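PDB 4PXE: ureidoglycolate hydrolase, which hydrolyses (S)-ureidoglycolate to glyoxylate, ammonium and carbon dioxide in plant purine breakdown, as a manganese-dependent homodimeric amidohydrolase of the peptidase M20 family. Local coordinates for residues A[10-15]-A[119-124]; A[85-90]-A[125-130]; A[112-117]-A[415-420]; A[356-361]-A[421-426]. All coordinates share one frame; numbering follows the deposited sequence.

Contact 1 (A[10-15]-A[119-124])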
loop_
_atom_site.group_PDB
_atom_site.type_symbol
_atom_site.label_atom_id
_atom_site.label_comp_id
_atom_site.label_asym_id
_atom_site.label_seq_id
_atom_site.Cartn_x
_atom_site.Cartn_y
_atom_site.Cartn_z
ATOM N N ALA A 10 -34.671 0.993 -39.295
ATOM C CA ALA A 10 -34.604 0.102 -38.140
ATOM C C ALA A 10 -34.418 -1.360 -38.523
ATOM O O ALA A 10 -33.559 -2.052 -37.976
ATOM C CB ALA A 10 -35.843 0.264 -37.255
ATOM N N SER A 11 -35.212 -1.831 -39.478
ATOM C CA SER A 11 -35.150 -3.237 -39.854
ATOM C C SER A 11 -33.859 -3.569 -40.598
ATOM O O SER A 11 -33.451 -4.727 -40.643
ATOM C CB SER A 11 -36.371 -3.635 -40.683
ATOM O OG SER A 11 -36.377 -2.965 -41.924
ATOM N N SER A 12 -33.208 -2.552 -41.159
ATOM C CA SER A 12 -31.974 -2.754 -41.919
ATOM C C SER A 12 -30.710 -2.793 -41.055
ATOM O O SER A 12 -29.645 -3.151 -41.542
ATOM C CB SER A 12 -31.799 -1.654 -42.961
ATOM O OG SER A 12 -31.335 -0.460 -42.352
ATOM N N LEU A 13 -30.819 -2.408 -39.787
ATOM C CA LEU A 13 -29.642 -2.326 -38.932
ATOM C C LEU A 13 -29.122 -3.721 -38.605
ATOM O O LEU A 13 -29.856 -4.553 -38.072
ATOM C CB LEU A 13 -29.973 -1.570 -37.639
ATOM C CG LEU A 13 -30.509 -0.145 -37.782
ATOM C CD1 LEU A 13 -30.744 0.471 -36.397
ATOM C CD2 LEU A 13 -29.578 0.731 -38.614
ATOM N N SER A 14 -27.862 -3.986 -38.939
ATOM C CA SER A 14 -27.247 -5.252 -38.545
ATOM C C SER A 14 -25.843 -5.030 -38.006
ATOM O O SER A 14 -25.034 -4.316 -38.600
ATOM C CB SER A 14 -27.240 -6.265 -39.699
ATOM O OG SER A 14 -26.279 -5.926 -40.673
ATOM N N VAL A 15 -25.580 -5.653 -36.868
ATOM C CA VAL A 15 -24.336 -5.491 -36.129
ATOM C C VAL A 15 -23.470 -6.716 -36.336
ATOM O O VAL A 15 -23.980 -7.833 -36.408
ATOM C CB VAL A 15 -24.632 -5.331 -34.610
ATOM C CG1 VAL A 15 -23.351 -5.310 -33.782
ATOM C CG2 VAL A 15 -25.476 -4.086 -34.347
ATOM N N LYS A 119 -23.634 3.345 -41.698
ATOM C CA LYS A 119 -23.043 3.421 -43.034
ATOM C C LYS A 119 -23.454 2.224 -43.901
ATOM O O LYS A 119 -23.777 2.405 -45.079
ATOM C CB LYS A 119 -21.519 3.586 -42.971
ATOM C CG LYS A 119 -21.094 4.965 -42.483
ATOM C CD LYS A 119 -19.624 5.260 -42.755
ATOM C CE LYS A 119 -19.296 6.722 -42.441
ATOM N NZ LYS A 119 -17.923 7.122 -42.874
ATOM N N ARG A 120 -23.465 1.018 -43.334
ATOM C CA ARG A 120 -23.894 -0.165 -44.091
ATOM C C ARG A 120 -25.343 -0.037 -44.553
ATOM O O ARG A 120 -25.722 -0.578 -45.600
ATOM C CB ARG A 120 -23.710 -1.461 -43.295
ATOM C CG ARG A 120 -22.277 -1.945 -43.234
ATOM C CD ARG A 120 -22.156 -3.361 -42.668
ATOM N NE ARG A 120 -22.605 -3.500 -41.279
ATOM C CZ ARG A 120 -21.822 -3.343 -40.216
ATOM N NH1 ARG A 120 -20.546 -3.007 -40.362
ATOM N NH2 ARG A 120 -22.320 -3.516 -38.997
ATOM N N SER A 121 -26.150 0.682 -43.775
ATOM C CA SER A 121 -27.555 0.892 -44.106
ATOM C C SER A 121 -27.800 2.091 -45.033
ATOM O O SER A 121 -28.948 2.382 -45.385
ATOM C CB SER A 121 -28.385 1.034 -42.832
ATOM O OG SER A 121 -28.542 -0.229 -42.209
ATOM N N GLY A 122 -26.728 2.779 -45.416
ATOM C CA GLY A 122 -26.824 3.929 -46.306
ATOM C C GLY A 122 -27.447 5.169 -45.687
ATOM O O GLY A 122 -28.007 6.020 -46.382
ATOM N N PHE A 123 -27.354 5.282 -44.368
ATOM C CA PHE A 123 -27.912 6.436 -43.688
ATOM C C PHE A 123 -27.168 7.710 -44.073
ATOM O O PHE A 123 -25.941 7.711 -44.204
ATOM C CB PHE A 123 -27.881 6.248 -42.164
ATOM C CG PHE A 123 -28.369 7.446 -41.407
ATOM C CD1 PHE A 123 -29.700 7.836 -41.485
ATOM C CD2 PHE A 123 -27.495 8.204 -40.645
ATOM C CE1 PHE A 123 -30.151 8.951 -40.806
ATOM C CE2 PHE A 123 -27.944 9.317 -39.954
ATOM C CZ PHE A 123 -29.272 9.692 -40.041
ATOM N N LYS A 124 -27.927 8.785 -44.267
ATOM C CA LYS A 124 -27.365 10.081 -44.627
ATOM C C LYS A 124 -27.671 11.107 -43.535
ATOM O O LYS A 124 -28.760 11.665 -43.506
ATOM C CB LYS A 124 -27.952 10.547 -45.965
ATOM C CG LYS A 124 -27.549 9.667 -47.146
ATOM C CD LYS A 124 -26.072 9.835 -47.480
ATOM C CE LYS A 124 -25.690 9.128 -48.783
ATOM N NZ LYS A 124 -25.659 7.636 -48.652
HETATM O O HOH W 1 -26.734 -1.885 -40.970
#
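The C-terminal end of helix 105-120, closed by a Schellman motif at Gly-122, is where Arg-120 and Ser-121 meet the N-terminal residues 10-15. Gly-122, at positive phi, returns its N to Lys-119 O, and the side chains of Arg-120 and Ser-121, just before it, face Ser-14 and Ser-12. The guanidinium of Arg-120 reaches across: its chain bends at chi3 (-63°) and brings NH2 to Ser-14 O at 2.9 Å. That bond is almost straight, 176° at the hydrogen, and lies in both the guanidinium plane and the carbonyl plane. The same NH2 also forms a salt bridge with Glu-113, two turns back on the helix, so two oxygens fix the orientation of the group. Nearer Gly-122, the two serine hydroxyls meet, Ser-12 OG lying 2.8 Å from Ser-121 OG; Ser-12 OG is also hydrogen-bonded to Leu-9 O. A water adds a bridge, accepting from Ser-14 N at 3.1 Å and bonding Ser-121 OG at 2.7 Å. Beside these polar groups, Leu-13 CD2 comes within 3.9 Å of Ser-121 OG. The whole is a surface contact in which an N-terminal segment is tied by its backbone and hydroxyls to a Schellman-capped helix end.

Contact 2 (A[85-90]-A[125-130])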
loop_
_atom_site.group_PDB
_atom_site.type_symbol
_atom_site.label_atom_id
_atom_site.label_comp_id
_atom_site.label_asym_id
_atom_site.label_seq_id
_atom_site.Cartn_x
_atom_site.Cartn_y
_atom_site.Cartn_z
ATOM N N PRO A 85 -25.096 22.193 -34.636
ATOM C CA PRO A 85 -24.552 21.421 -33.513
ATOM C C PRO A 85 -24.745 19.923 -33.764
ATOM O O PRO A 85 -25.842 19.493 -34.135
ATOM C CB PRO A 85 -25.403 21.889 -32.332
ATOM C CG PRO A 85 -25.780 23.311 -32.699
ATOM C CD PRO A 85 -25.976 23.290 -34.188
ATOM N N ALA A 86 -23.677 19.152 -33.579
ATOM C CA ALA A 86 -23.675 17.727 -33.909
ATOM C C ALA A 86 -24.348 16.892 -32.829
ATOM O O ALA A 86 -24.576 17.358 -31.719
ATOM C CB ALA A 86 -22.253 17.242 -34.121
ATOM N N VAL A 87 -24.685 15.655 -33.179
ATOM C CA VAL A 87 -25.117 14.674 -32.184
ATOM C C VAL A 87 -23.888 13.897 -31.749
ATOM O O VAL A 87 -23.203 13.302 -32.581
ATOM C CB VAL A 87 -26.155 13.696 -32.758
ATOM C CG1 VAL A 87 -26.738 12.823 -31.651
ATOM C CG2 VAL A 87 -27.260 14.465 -33.483
ATOM N N ALA A 88 -23.606 13.921 -30.445
ATOM C CA ALA A 88 -22.396 13.306 -29.908
ATOM C C ALA A 88 -22.701 12.033 -29.129
ATOM O O ALA A 88 -23.776 11.886 -28.553
ATOM C CB ALA A 88 -21.637 14.300 -29.019
ATOM N N THR A 89 -21.738 11.121 -29.117
ATOM C CA THR A 89 -21.853 9.921 -28.299
ATOM C C THR A 89 -20.463 9.467 -27.914
ATOM O O THR A 89 -19.512 9.686 -28.656
ATOM C CB THR A 89 -22.589 8.775 -29.038
ATOM O OG1 THR A 89 -22.788 7.664 -28.144
ATOM C CG2 THR A 89 -21.790 8.304 -30.259
ATOM N N GLY A 90 -20.326 8.825 -26.759
ATOM C CA GLY A 90 -19.026 8.300 -26.407
ATOM C C GLY A 90 -18.916 7.848 -24.973
ATOM O O GLY A 90 -19.890 7.879 -24.225
ATOM N N PRO A 125 -26.710 11.349 -42.624
ATOM C CA PRO A 125 -26.985 12.288 -41.530
ATOM C C PRO A 125 -27.198 13.731 -41.999
ATOM O O PRO A 125 -26.549 14.176 -42.948
ATOM C CB PRO A 125 -25.730 12.183 -40.647
ATOM C CG PRO A 125 -24.668 11.657 -41.534
ATOM C CD PRO A 125 -25.348 10.796 -42.564
ATOM N N LYS A 126 -28.113 14.434 -41.336
ATOM C CA LYS A 126 -28.266 15.872 -41.519
ATOM C C LYS A 126 -27.269 16.565 -40.592
ATOM O O LYS A 126 -26.262 17.111 -41.044
ATOM C CB LYS A 126 -29.696 16.312 -41.220
ATOM C CG LYS A 126 -29.937 17.782 -41.512
ATOM C CD LYS A 126 -31.355 18.201 -41.181
ATOM C CE LYS A 126 -31.540 18.356 -39.686
ATOM N NZ LYS A 126 -32.869 18.945 -39.362
ATOM N N ARG A 127 -27.533 16.521 -39.287
ATOM C CA ARG A 127 -26.522 16.893 -38.305
ATOM C C ARG A 127 -25.401 15.871 -38.312
ATOM O O ARG A 127 -25.654 14.670 -38.445
ATOM C CB ARG A 127 -27.119 16.922 -36.901
ATOM C CG ARG A 127 -28.160 17.975 -36.720
ATOM C CD ARG A 127 -28.640 17.997 -35.298
ATOM N NE ARG A 127 -29.551 19.114 -35.103
ATOM C CZ ARG A 127 -30.826 19.065 -35.431
ATOM N NH1 ARG A 127 -31.297 17.951 -35.966
ATOM N NH2 ARG A 127 -31.617 20.116 -35.236
ATOM N N SER A 128 -24.169 16.342 -38.153
ATOM C CA SER A 128 -23.024 15.452 -38.062
ATOM C C SER A 128 -23.167 14.566 -36.842
ATOM O O SER A 128 -23.865 14.918 -35.887
ATOM C CB SER A 128 -21.727 16.252 -37.949
ATOM O OG SER A 128 -21.549 17.055 -39.109
ATOM N N LEU A 129 -22.516 13.413 -36.894
ATOM C CA LEU A 129 -22.395 12.560 -35.721
ATOM C C LEU A 129 -20.950 12.581 -35.262
ATOM O O LEU A 129 -20.035 12.529 -36.082
ATOM C CB LEU A 129 -22.834 11.131 -36.056
ATOM C CG LEU A 129 -24.225 10.962 -36.672
ATOM C CD1 LEU A 129 -24.491 9.488 -36.920
ATOM C CD2 LEU A 129 -25.301 11.568 -35.782
ATOM N N GLU A 130 -20.731 12.651 -33.950
ATOM C CA GLU A 130 -19.363 12.677 -33.445
ATOM C C GLU A 130 -19.176 11.754 -32.248
ATOM O O GLU A 130 -19.922 11.840 -31.271
ATOM C CB GLU A 130 -18.929 14.108 -33.111
ATOM C CG GLU A 130 -17.439 14.245 -32.818
ATOM C CD GLU A 130 -16.951 15.689 -32.898
ATOM O OE1 GLU A 130 -17.581 16.572 -32.282
ATOM O OE2 GLU A 130 -15.941 15.935 -33.590
#
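Chi1 of Leu-129 (-54°) sets CG beside its own backbone N and so lets CD2 reach Val-87 CB at 3.8 Å; chi1 of Val-87 (-172°) sets CG2 beside its N, 4.2 Å from the same Leu-129 CD2. The two side chains lie side by side and point the same way, as neighbours on one face of a parallel pair of strands, 86-91 and 129-133, in the M20 catalytic fold. Helices 105-120 and 410-429 cover this face: Leu-129 packs on Ile-115 and Leu-118, Val-87 on Leu-424.

Three backbone bonds zip the strands together, each 2.9 Å: Val-87 N to Ser-128 O, Glu-130 N to Val-87 O, and Thr-89 N to Glu-130 O. Val-87 thus gives its N and O to residues on either side of Leu-129, the parallel ladder pattern. Beside the last of these bonds Ala-88 CA makes a C-H...O contact with Glu-130 O at 3.2 Å.

Ala-88 and Glu-130 point to the other face, where Glu-130 OE1 is hydrogen-bonded to Tyr-201 OH.

Thr-89, by contrast, touches Ala-111 and Leu-420 of the covering helices. Its OG1 is held by Leu-205 O of the next strand, 201-209, which carries the manganese ligand His-208; the Thr-89 side chain itself stays about 13 Å from a manganese ion.

At the entrance to the pair, the extended chain of Arg-127 runs past Pro-85 and makes a cation-pi contact with Phe-202. Pro-85 O lies near the guanidinium plane at its edge, and its closest approach is to the aliphatic Arg-127 CD, at 3.4 Å.

Contact 3 (A[112-117]-A[415-420])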
loop_
_atom_site.group_PDB
_atom_site.type_symbol
_atom_site.label_atom_id
_atom_site.label_comp_id
_atom_site.label_asym_id
_atom_site.label_seq_id
_atom_site.Cartn_x
_atom_site.Cartn_y
_atom_site.Cartn_z
ATOM N N ILE A 112 -18.428 3.263 -32.344
ATOM C CA ILE A 112 -17.791 3.094 -33.653
ATOM C C ILE A 112 -18.585 2.075 -34.474
ATOM O O ILE A 112 -18.861 2.301 -35.656
ATOM C CB ILE A 112 -16.304 2.699 -33.524
ATOM C CG1 ILE A 112 -15.534 3.806 -32.796
ATOM C CG2 ILE A 112 -15.699 2.452 -34.909
ATOM C CD1 ILE A 112 -14.097 3.450 -32.448
ATOM N N GLU A 113 -18.995 0.981 -33.840
ATOM C CA GLU A 113 -19.822 -0.004 -34.529
ATOM C C GLU A 113 -21.159 0.601 -34.966
ATOM O O GLU A 113 -21.655 0.285 -36.041
ATOM C CB GLU A 113 -20.030 -1.266 -33.676
ATOM C CG GLU A 113 -20.923 -2.342 -34.324
ATOM C CD GLU A 113 -20.338 -2.964 -35.596
ATOM O OE1 GLU A 113 -19.142 -2.759 -35.906
ATOM O OE2 GLU A 113 -21.092 -3.681 -36.298
ATOM N N ALA A 114 -21.721 1.498 -34.163
ATOM C CA ALA A 114 -22.953 2.180 -34.543
ATOM C C ALA A 114 -22.786 3.008 -35.818
ATOM O O ALA A 114 -23.679 3.029 -36.679
ATOM C CB ALA A 114 -23.437 3.065 -33.400
ATOM N N ILE A 115 -21.644 3.675 -35.959
ATOM C CA ILE A 115 -21.343 4.415 -37.184
ATOM C C ILE A 115 -21.278 3.461 -38.372
ATOM O O ILE A 115 -21.874 3.705 -39.424
ATOM C CB ILE A 115 -20.006 5.177 -37.072
ATOM C CG1 ILE A 115 -20.128 6.309 -36.055
ATOM C CG2 ILE A 115 -19.586 5.735 -38.420
ATOM C CD1 ILE A 115 -21.153 7.333 -36.395
ATOM N N ASN A 116 -20.551 2.366 -38.202
ATOM C CA ASN A 116 -20.424 1.370 -39.262
ATOM C C ASN A 116 -21.762 0.737 -39.650
ATOM O O ASN A 116 -22.032 0.518 -40.837
ATOM C CB ASN A 116 -19.373 0.326 -38.878
ATOM C CG ASN A 116 -17.958 0.900 -38.919
ATOM O OD1 ASN A 116 -17.633 1.693 -39.806
ATOM N ND2 ASN A 116 -17.123 0.511 -37.967
ATOM N N VAL A 117 -22.610 0.487 -38.656
ATOM C CA VAL A 117 -23.963 -0.017 -38.872
ATOM C C VAL A 117 -24.777 0.958 -39.733
ATOM O O VAL A 117 -25.412 0.562 -40.719
ATOM C CB VAL A 117 -24.692 -0.240 -37.520
ATOM C CG1 VAL A 117 -26.204 -0.351 -37.712
ATOM C CG2 VAL A 117 -24.129 -1.469 -36.785
ATOM N N ASN A 415 -27.653 -5.234 -29.322
ATOM C CA ASN A 415 -28.936 -4.540 -29.136
ATOM C C ASN A 415 -28.737 -3.089 -28.696
ATOM O O ASN A 415 -29.416 -2.175 -29.188
ATOM C CB ASN A 415 -29.821 -5.272 -28.125
ATOM C CG ASN A 415 -30.396 -6.542 -28.686
ATOM O OD1 ASN A 415 -30.447 -6.722 -29.898
ATOM N ND2 ASN A 415 -30.845 -7.429 -27.807
ATOM N N GLY A 416 -27.800 -2.873 -27.778
ATOM C CA GLY A 416 -27.431 -1.528 -27.372
ATOM C C GLY A 416 -26.914 -0.708 -28.539
ATOM O O GLY A 416 -27.266 0.461 -28.691
ATOM N N VAL A 417 -26.071 -1.317 -29.370
ATOM C CA VAL A 417 -25.548 -0.651 -30.559
ATOM C C VAL A 417 -26.671 -0.277 -31.529
ATOM O O VAL A 417 -26.668 0.823 -32.094
ATOM C CB VAL A 417 -24.471 -1.513 -31.268
ATOM C CG1 VAL A 417 -24.134 -0.947 -32.649
ATOM C CG2 VAL A 417 -23.206 -1.606 -30.403
ATOM N N LYS A 418 -27.646 -1.162 -31.706
ATOM C CA LYS A 418 -28.764 -0.850 -32.592
ATOM C C LYS A 418 -29.579 0.322 -32.071
ATOM O O LYS A 418 -29.951 1.204 -32.850
ATOM C CB LYS A 418 -29.665 -2.067 -32.785
ATOM C CG LYS A 418 -29.044 -3.175 -33.614
ATOM C CD LYS A 418 -29.969 -4.377 -33.644
ATOM C CE LYS A 418 -29.367 -5.514 -34.431
ATOM N NZ LYS A 418 -30.144 -6.768 -34.242
ATOM N N VAL A 419 -29.868 0.336 -30.774
ATOM C CA VAL A 419 -30.595 1.461 -30.191
ATOM C C VAL A 419 -29.790 2.752 -30.330
ATOM O O VAL A 419 -30.336 3.803 -30.671
ATOM C CB VAL A 419 -30.962 1.199 -28.722
ATOM C CG1 VAL A 419 -31.568 2.457 -28.077
ATOM C CG2 VAL A 419 -31.918 0.019 -28.620
ATOM N N LEU A 420 -28.485 2.669 -30.102
ATOM C CA LEU A 420 -27.622 3.831 -30.282
ATOM C C LEU A 420 -27.638 4.343 -31.724
ATOM O O LEU A 420 -27.799 5.544 -31.954
ATOM C CB LEU A 420 -26.198 3.511 -29.846
ATOM C CG LEU A 420 -25.207 4.666 -29.977
ATOM C CD1 LEU A 420 -25.644 5.867 -29.145
ATOM C CD2 LEU A 420 -23.805 4.210 -29.561
#
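Val-417 of helix 410-429 packs against Ala-114 of helix 105-120 where the two helices cross in the layer over the catalytic-domain sheet. The segments' axes approach to 8.8 Å at a signed crossing angle of -63°, consistent with the small Ala-114 at the crossing.

The apolar contacts centre on one methyl. With CG1 anti to the backbone N (chi1 169°), Val-417 directs this branch onto the facing helix, 3.8 Å from Ala-114 N, so it rests on backbone as much as on side chain. Val-117 CG2, one turn along, meets the same CG1 at 4.2 Å, the two valines meeting at a slant. Leu-420 approaches from the next turn and puts CD2 4.0 Å from Ala-114 CB, while its side chain also touches Ile-392 of strand 389-394.

The one polar residue to join in is the buried Glu-113. Only its aliphatic stem takes part, crossing Val-417 at about a right angle; its bend at chi2 (65°) carries the carboxylate away to Asp-16 N. With Arg-120 as its second partner, OE2 is doubly held, which should favour the charged form in this buried setting. The stem's touching point is Glu-113 CG, 3.9 Å from Val-417 CG1.

Contact 4 (A[356-361]-A[421-426])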
loop_
_atom_site.group_PDB
_atom_site.type_symbol
_atom_site.label_atom_id
_atom_site.label_comp_id
_atom_site.label_asym_id
_atom_site.label_seq_id
_atom_site.Cartn_x
_atom_site.Cartn_y
_atom_site.Cartn_z
ATOM N N LYS A 356 -37.251 10.262 -24.844
ATOM C CA LYS A 356 -38.331 9.945 -25.759
ATOM C C LYS A 356 -37.809 9.223 -26.996
ATOM O O LYS A 356 -38.350 8.184 -27.381
ATOM C CB LYS A 356 -39.045 11.236 -26.161
ATOM C CG LYS A 356 -40.192 11.052 -27.138
ATOM C CD LYS A 356 -40.782 12.418 -27.486
ATOM C CE LYS A 356 -42.006 12.312 -28.379
ATOM N NZ LYS A 356 -41.660 11.916 -29.764
ATOM N N LYS A 357 -36.759 9.764 -27.611
ATOM C CA LYS A 357 -36.201 9.190 -28.837
ATOM C C LYS A 357 -35.618 7.801 -28.576
ATOM O O LYS A 357 -35.778 6.886 -29.386
ATOM C CB LYS A 357 -35.104 10.082 -29.422
ATOM C CG LYS A 357 -35.570 11.344 -30.116
ATOM C CD LYS A 357 -36.171 11.067 -31.481
ATOM C CE LYS A 357 -36.379 12.370 -32.228
ATOM N NZ LYS A 357 -37.478 12.251 -33.212
ATOM N N MET A 358 -34.931 7.651 -27.448
ATOM C CA MET A 358 -34.353 6.360 -27.084
ATOM C C MET A 358 -35.423 5.284 -26.884
ATOM O O MET A 358 -35.280 4.150 -27.359
ATOM C CB MET A 358 -33.499 6.492 -25.817
ATOM C CG MET A 358 -32.187 7.252 -25.983
ATOM S SD MET A 358 -31.277 7.229 -24.427
ATOM C CE MET A 358 -31.955 5.744 -23.849
ATOM N N ALA A 359 -36.490 5.628 -26.172
ATOM C CA ALA A 359 -37.586 4.692 -25.957
ATOM C C ALA A 359 -38.273 4.320 -27.273
ATOM O O ALA A 359 -38.609 3.153 -27.497
ATOM C CB ALA A 359 -38.585 5.253 -24.960
ATOM N N GLU A 360 -38.455 5.308 -28.144
ATOM C CA GLU A 360 -39.021 5.069 -29.471
ATOM C C GLU A 360 -38.137 4.141 -30.284
ATOM O O GLU A 360 -38.637 3.228 -30.942
ATOM C CB GLU A 360 -39.257 6.386 -30.218
ATOM C CG GLU A 360 -40.437 7.167 -29.659
ATOM C CD GLU A 360 -40.520 8.602 -30.155
ATOM O OE1 GLU A 360 -39.639 9.048 -30.926
ATOM O OE2 GLU A 360 -41.485 9.285 -29.747
ATOM N N ALA A 361 -36.827 4.370 -30.239
ATOM C CA ALA A 361 -35.892 3.528 -30.976
ATOM C C ALA A 361 -35.955 2.081 -30.494
ATOM O O ALA A 361 -36.031 1.157 -31.308
ATOM C CB ALA A 361 -34.479 4.078 -30.871
ATOM N N SER A 421 -27.486 3.432 -32.685
ATOM C CA SER A 421 -27.526 3.788 -34.102
ATOM C C SER A 421 -28.819 4.506 -34.466
ATOM O O SER A 421 -28.814 5.553 -35.130
ATOM C CB SER A 421 -27.410 2.532 -34.961
ATOM O OG SER A 421 -26.148 1.906 -34.813
ATOM N N LEU A 422 -29.936 3.927 -34.047
ATOM C CA LEU A 422 -31.238 4.443 -34.447
ATOM C C LEU A 422 -31.543 5.756 -33.735
ATOM O O LEU A 422 -32.136 6.661 -34.322
ATOM C CB LEU A 422 -32.320 3.391 -34.174
ATOM C CG LEU A 422 -33.719 3.681 -34.715
ATOM C CD1 LEU A 422 -33.686 4.071 -36.203
ATOM C CD2 LEU A 422 -34.586 2.463 -34.493
ATOM N N THR A 423 -31.129 5.878 -32.479
ATOM C CA THR A 423 -31.324 7.130 -31.748
ATOM C C THR A 423 -30.461 8.252 -32.336
ATOM O O THR A 423 -30.938 9.381 -32.499
ATOM C CB THR A 423 -31.023 6.965 -30.233
ATOM O OG1 THR A 423 -31.811 5.893 -29.696
ATOM C CG2 THR A 423 -31.370 8.244 -29.483
ATOM N N LEU A 424 -29.212 7.950 -32.681
ATOM C CA LEU A 424 -28.334 8.916 -33.353
ATOM C C LEU A 424 -28.973 9.397 -34.649
ATOM O O LEU A 424 -28.948 10.593 -34.952
ATOM C CB LEU A 424 -26.979 8.283 -33.678
ATOM C CG LEU A 424 -26.007 8.063 -32.519
ATOM C CD1 LEU A 424 -24.844 7.213 -32.995
ATOM C CD2 LEU A 424 -25.514 9.390 -31.950
ATOM N N ALA A 425 -29.502 8.451 -35.417
ATOM C CA ALA A 425 -30.107 8.741 -36.714
ATOM C C ALA A 425 -31.306 9.658 -36.538
ATOM O O ALA A 425 -31.449 10.657 -37.261
ATOM C CB ALA A 425 -30.525 7.443 -37.392
ATOM N N LYS A 426 -32.175 9.320 -35.588
ATOM C CA LYS A 426 -33.369 10.124 -35.337
ATOM C C LYS A 426 -33.003 11.544 -34.922
ATOM O O LYS A 426 -33.580 12.517 -35.414
ATOM C CB LYS A 426 -34.261 9.472 -34.283
ATOM C CG LYS A 426 -34.910 8.176 -34.726
ATOM C CD LYS A 426 -35.719 7.558 -33.591
ATOM C CE LYS A 426 -36.438 6.297 -34.055
ATOM N NZ LYS A 426 -37.379 6.554 -35.184
HETATM O O HOH W 2 -39.213 8.278 -33.198
#
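Helices 352-364 and 410-429 cross at a steep angle here, the axes of segments 356-361 and 421-426 coming within 8.8 Å with 129° between their N-to-C directions. This is a helix-helix crossing in the catalytic domain of the M20 fold, with Met-358 and Thr-423 nearest through their CA atoms, 5.6 Å apart.

Thr-423 enters between Met-358 and Ala-361. Its two branches divide the work: with OG1 beside the backbone N (chi1 -55°), the hydroxyl lies 3.4 Å from Ala-361 CB, while CG2 packs at 3.7 Å on Met-358 CG. OG1 is satisfied within its own helix by Val-419 O. Replacing Thr-423 with a glycine would probably open a gap beside Ala-361 and Met-358 and leave Val-419 O without its hydroxyl partner.

Leu-422 flanks the Ala-361 methyl, its CG 3.9 Å from Ala-361 CB.

Alongside, the aliphatic chains of Lys-357 and Lys-426 slant across each other, Lys-357 CD touching Lys-426 CB at 3.7 Å. Their ammonium groups part: Lys-426 NZ makes a salt bridge with Glu-364, and Lys-357 NZ has a long, weak ion pair with Asp-430. A water between Lys-426 NZ and Glu-360 OE1 makes only a doubtful bridge, its Glu-360 leg being too short. The other oxygen, Glu-360 OE2, uses its syn lone pair for a salt bridge of 2.6 Å with Lys-356 NZ.

In the fold
All four contacts lie on one side of the chain's centre, their centres 9 to 16 Å apart. Contacts 1 and 3 share helix 105-120, and contacts 3 and 4 share helix 410-429; contact 2 is the sheet beneath, its strand 129-133 following helix 105-120 in the chain. Leu-13 of contact 1 touches Val-117 of contact 3 and Leu-422 of contact 4, while Leu-424 of contact 4 rests on Val-87 of contact 2. Along the chain contact 3 crosses each of the others, whereas contacts 1 and 2 both close before contact 4 opens. The N-terminal segment and the C-terminal helix are thereby packed together into one catalytic domain.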